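Local atomic coordinates of Bd3459 (Bdellovibrio bacteriovorus, PDB entry 5CEC), a protein that is a predatory endopeptidase of the peptidase S13 family, probably a serine-type D-Ala-D-Ala peptidase, captured in complex with the ankyrin-repeat immunity protein Bd3460. Residues Pro114-Arg118 and Asn119-Phe123; Ala176-Thr179 and Ser180-Thr184. The protein carries 1 engineered substitution. All blocks are in the same frame, centred on the assembly; numbering follows the deposited sequence. Where two conformers were deposited one is given.

Contact 1 of 2, residues Pro114-Arg118 and Asn119-Phe123; sequences PLFGR and NMSYF. With SO4 (sulfate ion), chain E.
Gly117 O accepts the backbone N-H of Ser121 and Arg118 O that of Tyr122, the opening i to i+4 bonds of helix 118-130, with Gly117 as the N-cap residue. Ser121 OG returns to the same Gly117 O at 2.8 Å, coming from above the carbonyl plane, so two donors grip this oxygen. A water bridges the loop to the helix start, donating to Leu115 O and accepting from Gly117 N and Met120 N. Met120 CG sits squarely over the Phe116 ring, 3.6 Å from its centroid in a CH-pi contact, and SD lies farther above that face; Ser121 OG stands at the ring edge. Phe145 packs edge-to-face against Phe116. Two residues on, Arg118 and Tyr122 run side by side, pointing the same way. With CG anti to the backbone N (chi1 180°), the arginine lays CG over the tyrosine ring, 3.7 Å from its centroid, and a bend at chi3 carries the guanidinium past the ring to its hydroxyl. NE forms a salt bridge with Glu153. A sulfate ion, probably from the crystallisation liquor, bonds to Trp149 NE1 and, through O1, to Arg118 NH1 at 2.9 Å. NH1 also donates within the guanidinium plane to Tyr122 OH at 3.1 Å.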
ATOM      1  N   PRO A 114      -2.158   6.747  15.658  1.00 14.22           N
ATOM      2  CA  PRO A 114      -2.257   7.154  14.243  1.00 14.88           C
ATOM      3  C   PRO A 114      -3.124   6.257  13.398  1.00 14.71           C
ATOM      4  O   PRO A 114      -3.116   6.370  12.179  1.00 14.70           O
ATOM      5  CB  PRO A 114      -0.798   7.083  13.770  1.00 15.27           C
ATOM      6  CG  PRO A 114      -0.272   5.926  14.529  1.00 15.74           C
ATOM      7  CD  PRO A 114      -0.919   5.992  15.898  1.00 14.97           C
ATOM      8  N   LEU A 115      -3.878   5.372  14.047  1.00 14.38           N
ATOM      9  CA  LEU A 115      -4.811   4.482  13.360  1.00 15.02           C
ATOM     10  C   LEU A 115      -6.132   4.431  14.093  1.00 15.22           C
ATOM     11  O   LEU A 115      -6.722   3.371  14.253  1.00 17.66           O
ATOM     12  CB  LEU A 115      -4.169   3.099  13.177  1.00 16.27           C
ATOM     13  CG  LEU A 115      -4.893   2.052  12.347  1.00 17.97           C
ATOM     14  CD1 LEU A 115      -5.453   2.661  11.078  1.00 18.86           C
ATOM     15  CD2 LEU A 115      -4.006   0.847  12.060  1.00 18.15           C
ATOM     16  N   PHE A 116      -6.618   5.602  14.477  1.00 14.73           N
ATOM     17  CA  PHE A 116      -7.846   5.719  15.264  1.00 14.66           C
ATOM     18  C   PHE A 116      -8.880   6.351  14.350  1.00 15.34           C
ATOM     19  O   PHE A 116      -8.908   7.570  14.163  1.00 15.90           O
ATOM     20  CB  PHE A 116      -7.629   6.509  16.557  1.00 14.56           C
ATOM     21  CG  PHE A 116      -8.592   6.177  17.645  1.00 14.34           C
ATOM     22  CD1 PHE A 116      -9.951   6.172  17.421  1.00 16.09           C
ATOM     23  CD2 PHE A 116      -8.151   5.840  18.907  1.00 15.22           C
ATOM     24  CE1 PHE A 116     -10.850   5.868  18.424  1.00 16.79           C
ATOM     25  CE2 PHE A 116      -9.058   5.532  19.931  1.00 16.30           C
ATOM     26  CZ  PHE A 116     -10.394   5.537  19.673  1.00 15.59           C
ATOM     27  N   GLY A 117      -9.709   5.488  13.780  1.00 15.08           N
ATOM     28  CA  GLY A 117     -10.755   5.890  12.864  1.00 16.05           C
ATOM     29  C   GLY A 117     -11.987   5.043  13.097  1.00 14.73           C
ATOM     30  O   GLY A 117     -12.295   4.660  14.235  1.00 15.44           O
ATOM     31  N   ARG A 118     -12.668   4.714  12.007  1.00 14.92           N
ATOM     32  CA  ARG A 118     -13.865   3.857  12.068  1.00 15.05           C
ATOM     33  C   ARG A 118     -13.684   2.625  12.924  1.00 15.28           C
ATOM     34  O   ARG A 118     -14.496   2.367  13.816  1.00 15.51           O
ATOM     35  CB  ARG A 118     -14.271   3.428  10.632  1.00 16.55           C
ATOM     36  CG  ARG A 118     -15.510   2.527  10.594  1.00 16.71           C
ATOM     37  CD  ARG A 118     -15.569   1.711   9.307  1.00 18.65           C
ATOM     38  NE  ARG A 118     -15.584   2.552   8.120  1.00 18.65           N
ATOM     39  CZ  ARG A 118     -16.670   3.158   7.612  1.00 18.89           C
ATOM     40  NH1 ARG A 118     -17.853   3.086   8.208  1.00 20.38           N
ATOM     41  NH2 ARG A 118     -16.551   3.833   6.492  1.00 22.35           N
ATOM     42  N   ASN A 119     -12.678   1.822  12.612  1.00 15.63           N
ATOM     43  CA  ASN A 119     -12.639   0.475  13.202  1.00 15.28           C
ATOM     44  C   ASN A 119     -12.241   0.491  14.673  1.00 14.80           C
ATOM     45  O   ASN A 119     -12.831  -0.243  15.492  1.00 16.70           O
ATOM     46  CB  ASN A 119     -11.771  -0.441  12.361  1.00 16.43           C
ATOM     47  CG  ASN A 119     -12.386  -0.729  11.026  1.00 17.31           C
ATOM     48  OD1 ASN A 119     -13.586  -0.878  10.952  1.00 18.39           O
ATOM     49  ND2 ASN A 119     -11.597  -0.774   9.972  1.00 18.80           N
ATOM     50  N   MET A 120     -11.279   1.336  15.056  1.00 15.18           N
ATOM     51  CA  MET A 120     -10.999   1.513  16.482  1.00 14.82           C
ATOM     52  C   MET A 120     -12.207   2.073  17.245  1.00 15.27           C
ATOM     53  O   MET A 120     -12.454   1.707  18.392  1.00 15.94           O
ATOM     54  CB  MET A 120      -9.726   2.324  16.700  1.00 15.71           C
ATOM     55  CG  MET A 120      -9.319   2.341  18.147  1.00 15.32           C
ATOM     56  SD  MET A 120      -8.939   0.704  18.780  1.00 19.60           S
ATOM     57  CE  MET A 120      -7.479   0.989  19.751  1.00 18.57           C
ATOM     58  N   SER A 121     -12.963   2.943  16.592  1.00 15.70           N
ATOM     59  CA  SER A 121     -14.161   3.527  17.198  1.00 15.37           C
ATOM     60  C   SER A 121     -15.204   2.445  17.430  1.00 16.06           C
ATOM     61  O   SER A 121     -15.817   2.399  18.499  1.00 16.76           O
ATOM     62  CB  SER A 121     -14.749   4.646  16.330  1.00 15.93           C
ATOM     63  OG  SER A 121     -13.886   5.763  16.301  1.00 17.11           O
ATOM     64  N   TYR A 122     -15.401   1.578  16.436  1.00 15.12           N
ATOM     65  CA  TYR A 122     -16.313   0.452  16.607  1.00 16.58           C
ATOM     66  C   TYR A 122     -15.906  -0.436  17.767  1.00 16.39           C
ATOM     67  O   TYR A 122     -16.746  -0.874  18.545  1.00 17.10           O
ATOM     68  CB  TYR A 122     -16.381  -0.402  15.337  1.00 16.70           C
ATOM     69  CG  TYR A 122     -17.078   0.195  14.119  1.00 16.83           C
ATOM     70  CD1 TYR A 122     -17.792   1.401  14.172  1.00 17.32           C
ATOM     71  CD2 TYR A 122     -17.008  -0.466  12.909  1.00 17.87           C
ATOM     72  CE1 TYR A 122     -18.420   1.918  13.048  1.00 18.26           C
ATOM     73  CE2 TYR A 122     -17.627   0.036  11.785  1.00 18.13           C
ATOM     74  CZ  TYR A 122     -18.333   1.212  11.854  1.00 18.00           C
ATOM     75  OH  TYR A 122     -18.935   1.670  10.722  1.00 19.05           O
ATOM     76  N   PHE A 123     -14.617  -0.710  17.878  1.00 15.99           N
ATOM     77  CA  PHE A 123     -14.118  -1.502  19.008  1.00 15.34           C
ATOM     78  C   PHE A 123     -14.350  -0.787  20.327  1.00 15.78           C
ATOM     79  O   PHE A 123     -14.801  -1.402  21.299  1.00 17.50           O
ATOM     80  CB  PHE A 123     -12.650  -1.842  18.821  1.00 15.89           C
ATOM     81  CG  PHE A 123     -12.090  -2.714  19.914  1.00 16.13           C
ATOM     82  CD1 PHE A 123     -12.479  -4.054  20.050  1.00 17.94           C
ATOM     83  CD2 PHE A 123     -11.225  -2.193  20.845  1.00 17.44           C
ATOM     84  CE1 PHE A 123     -11.988  -4.839  21.080  1.00 18.57           C
ATOM     85  CE2 PHE A 123     -10.731  -2.984  21.877  1.00 18.17           C
ATOM     86  CZ  PHE A 123     -11.121  -4.300  21.998  1.00 19.28           C
TER
HETATM   87  S   SO4 E 503     -20.672   5.166   7.626  1.00 32.41           S
HETATM   88  O1  SO4 E 503     -20.168   4.036   6.801  1.00 31.28           O
HETATM   89  O2  SO4 E 503     -21.372   6.163   6.792  1.00 37.54           O
HETATM   90  O3  SO4 E 503     -19.643   5.730   8.512  1.00 35.62           O
HETATM   91  O4  SO4 E 503     -21.712   4.667   8.603  1.00 36.61           O
HETATM   92  O   HOH W   1      -9.370   2.705  13.358  1.00 15.62           O

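Contact 2 of 2, residues Ala176-Thr179 and Ser180-Thr184; sequences ATLT and SSFAT
Leu178 and Phe182, one turn apart near the end of helix 167-182, point their side chains the same way and lie alongside each other. The touching branch is CD2 of Leu178, which rests 3.6 Å from Phe182 CB and 3.7 Å from Phe182 CG, meeting the root of the aromatic ring obliquely. Phe182 holds CG anti to its own N (chi1 -175°), which swings the ring away from the preceding turn and onto Leu124 and Ile125 of helix 118-130. Leu178 instead reaches Leu139 and Phe141 of strand 135-141, so the pair bridges helix and sheet neighbours.

Behind these side chains the backbone widens. Ser180 N still bonds to Ala176 O in the alpha-helical i to i+4 pattern, but Thr177 O accepts from both Ser181 N at 2.8 Å and Phe182 N at 3.1 Å, the second donor lying in the carbonyl plane. The latter i to i+5 bond, repeated by Ala183 N to Leu178 O at 3.0 Å, marks a pi-type turn. Ala183 then leaves helical geometry. Its CB comes within 3.3 Å of Leu178 O, while Thr184 CG2 comes equally near Thr179 O. Thr184 OG1 donates to Ser180 O at 2.8 Å from above the carbonyl plane. Thr177 OG1 and Thr179 OG1 turn back along the helix to Ile173 O and Arg175 O.

The chemistry is thus divided: the apolar Leu178-Phe182 face packs against helix 118-130 and strand 135-141, whereas the Thr177 and Thr179 hydroxyls bond back to carbonyls of their own helix, and the Thr184 hydroxyl ties the residues after the helix to its last turn.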
ATOM      1  N   ALA A 176     -16.712  17.317  15.077  1.00 20.09           N
ATOM      2  CA  ALA A 176     -17.634  16.997  14.023  1.00 20.76           C
ATOM      3  C   ALA A 176     -17.673  15.513  13.689  1.00 19.90           C
ATOM      4  O   ALA A 176     -18.741  14.976  13.460  1.00 22.90           O
ATOM      5  CB  ALA A 176     -17.350  17.811  12.774  1.00 21.12           C
ATOM      6  N   THR A 177     -16.515  14.860  13.659  1.00 19.34           N
ATOM      7  CA  THR A 177     -16.465  13.437  13.390  1.00 19.14           C
ATOM      8  C   THR A 177     -17.075  12.632  14.550  1.00 18.76           C
ATOM      9  O   THR A 177     -17.784  11.652  14.322  1.00 19.14           O
ATOM     10  CB  THR A 177     -15.004  12.995  13.147  1.00 19.09           C
ATOM     11  OG1 THR A 177     -14.463  13.771  12.076  1.00 21.85           O
ATOM     12  CG2 THR A 177     -14.903  11.504  12.825  1.00 21.15           C
ATOM     13  N   LEU A 178     -16.811  13.056  15.787  1.00 17.85           N
ATOM     14  CA  LEU A 178     -17.446  12.430  16.936  1.00 18.79           C
ATOM     15  C   LEU A 178     -18.962  12.546  16.844  1.00 18.70           C
ATOM     16  O   LEU A 178     -19.664  11.585  17.076  1.00 19.71           O
ATOM     17  CB  LEU A 178     -16.938  13.016  18.241  1.00 18.09           C
ATOM     18  CG  LEU A 178     -15.549  12.547  18.714  1.00 17.45           C
ATOM     19  CD1 LEU A 178     -15.070  13.416  19.866  1.00 19.39           C
ATOM     20  CD2 LEU A 178     -15.576  11.073  19.101  1.00 18.22           C
ATOM     21  N   THR A 179     -19.455  13.711  16.435  1.00 19.31           N
ATOM     22  CA  THR A 179     -20.875  13.964  16.381  1.00 21.13           C
ATOM     23  C   THR A 179     -21.528  13.187  15.244  1.00 20.92           C
ATOM     24  O   THR A 179     -22.588  12.590  15.435  1.00 23.53           O
ATOM     25  CB  THR A 179     -21.135  15.459  16.209  1.00 21.48           C
ATOM     26  OG1 THR A 179     -20.579  16.192  17.310  1.00 24.51           O
ATOM     27  CG2 THR A 179     -22.629  15.814  16.068  1.00 23.62           C
ATOM     28  N   SER A 180     -20.900  13.157  14.071  1.00 20.11           N
ATOM     29  CA  SER A 180     -21.578  12.621  12.890  0.50 21.59           C
ATOM     30  C   SER A 180     -21.281  11.157  12.626  1.00 21.06           C
ATOM     31  O   SER A 180     -22.024  10.511  11.910  1.00 21.59           O
ATOM     32  CB  SER A 180     -21.242  13.471  11.670  0.50 22.75           C
ATOM     33  OG  SER A 180     -21.790  14.767  11.832  0.50 25.34           O
ATOM     34  N   SER A 181     -20.203  10.630  13.224  1.00 19.94           N
ATOM     35  CA  SER A 181     -19.790   9.255  12.986  1.00 20.14           C
ATOM     36  C   SER A 181     -19.693   8.420  14.253  1.00 19.67           C
ATOM     37  O   SER A 181     -20.291   7.356  14.331  1.00 21.32           O
ATOM     38  CB  SER A 181     -18.445   9.229  12.243  1.00 20.43           C
ATOM     39  OG  SER A 181     -18.590   9.801  10.958  1.00 24.53           O
ATOM     40  N   PHE A 182     -18.965   8.890  15.259  1.00 18.69           N
ATOM     41  CA  PHE A 182     -18.798   8.083  16.465  1.00 18.87           C
ATOM     42  C   PHE A 182     -20.136   7.887  17.182  1.00 20.25           C
ATOM     43  O   PHE A 182     -20.409   6.810  17.727  1.00 21.96           O
ATOM     44  CB  PHE A 182     -17.775   8.760  17.397  1.00 20.00           C
ATOM     45  CG  PHE A 182     -17.441   7.959  18.610  1.00 20.40           C
ATOM     46  CD1 PHE A 182     -18.201   8.081  19.765  1.00 22.10           C
ATOM     47  CD2 PHE A 182     -16.399   7.039  18.585  1.00 21.17           C
ATOM     48  CE1 PHE A 182     -17.882   7.352  20.885  1.00 22.26           C
ATOM     49  CE2 PHE A 182     -16.096   6.284  19.694  1.00 22.40           C
ATOM     50  CZ  PHE A 182     -16.849   6.440  20.832  1.00 21.62           C
ATOM     51  N   ALA A 183     -20.962   8.935  17.172  1.00 19.55           N
ATOM     52  CA  ALA A 183     -22.183   8.974  17.970  1.00 21.12           C
ATOM     53  C   ALA A 183     -23.442   8.590  17.190  1.00 21.41           C
ATOM     54  O   ALA A 183     -24.542   8.672  17.740  1.00 26.19           O
ATOM     55  CB  ALA A 183     -22.358  10.374  18.563  1.00 23.31           C
ATOM     56  N   THR A 184     -23.307   8.125  15.949  1.00 19.98           N
ATOM     57  CA  THR A 184     -24.462   7.805  15.115  1.00 21.63           C
ATOM     58  C   THR A 184     -24.477   6.327  14.740  1.00 20.98           C
ATOM     59  O   THR A 184     -23.497   5.609  14.898  1.00 22.13           O
ATOM     60  CB  THR A 184     -24.489   8.685  13.853  1.00 23.09           C
ATOM     61  OG1 THR A 184     -23.366   8.365  13.026  1.00 23.93           O
ATOM     62  CG2 THR A 184     -24.438  10.170  14.218  1.00 23.83           C
TER

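In the fold
Contact 1 precedes contact 2 along the chain, and their centres lie 12 Å apart on the same side of the chain's centre. Contact 1 marks the start of helix 118-130, after strand 104-109; contact 2 marks the end of helix 167-182. Both strand 104-109 and strand 135-141, which follows helix 118-130, belong to the mixed sheet that also contains 212-218. The two sites touch directly through Ser121 OG and Phe182 CD2, 3.6 Å apart. Phe145, Leu147 and Trp149 of the intervening loop contribute to both surroundings. One helix start and another helix end are therefore packed together beside this sheet, joining sequence-distant parts of the chain.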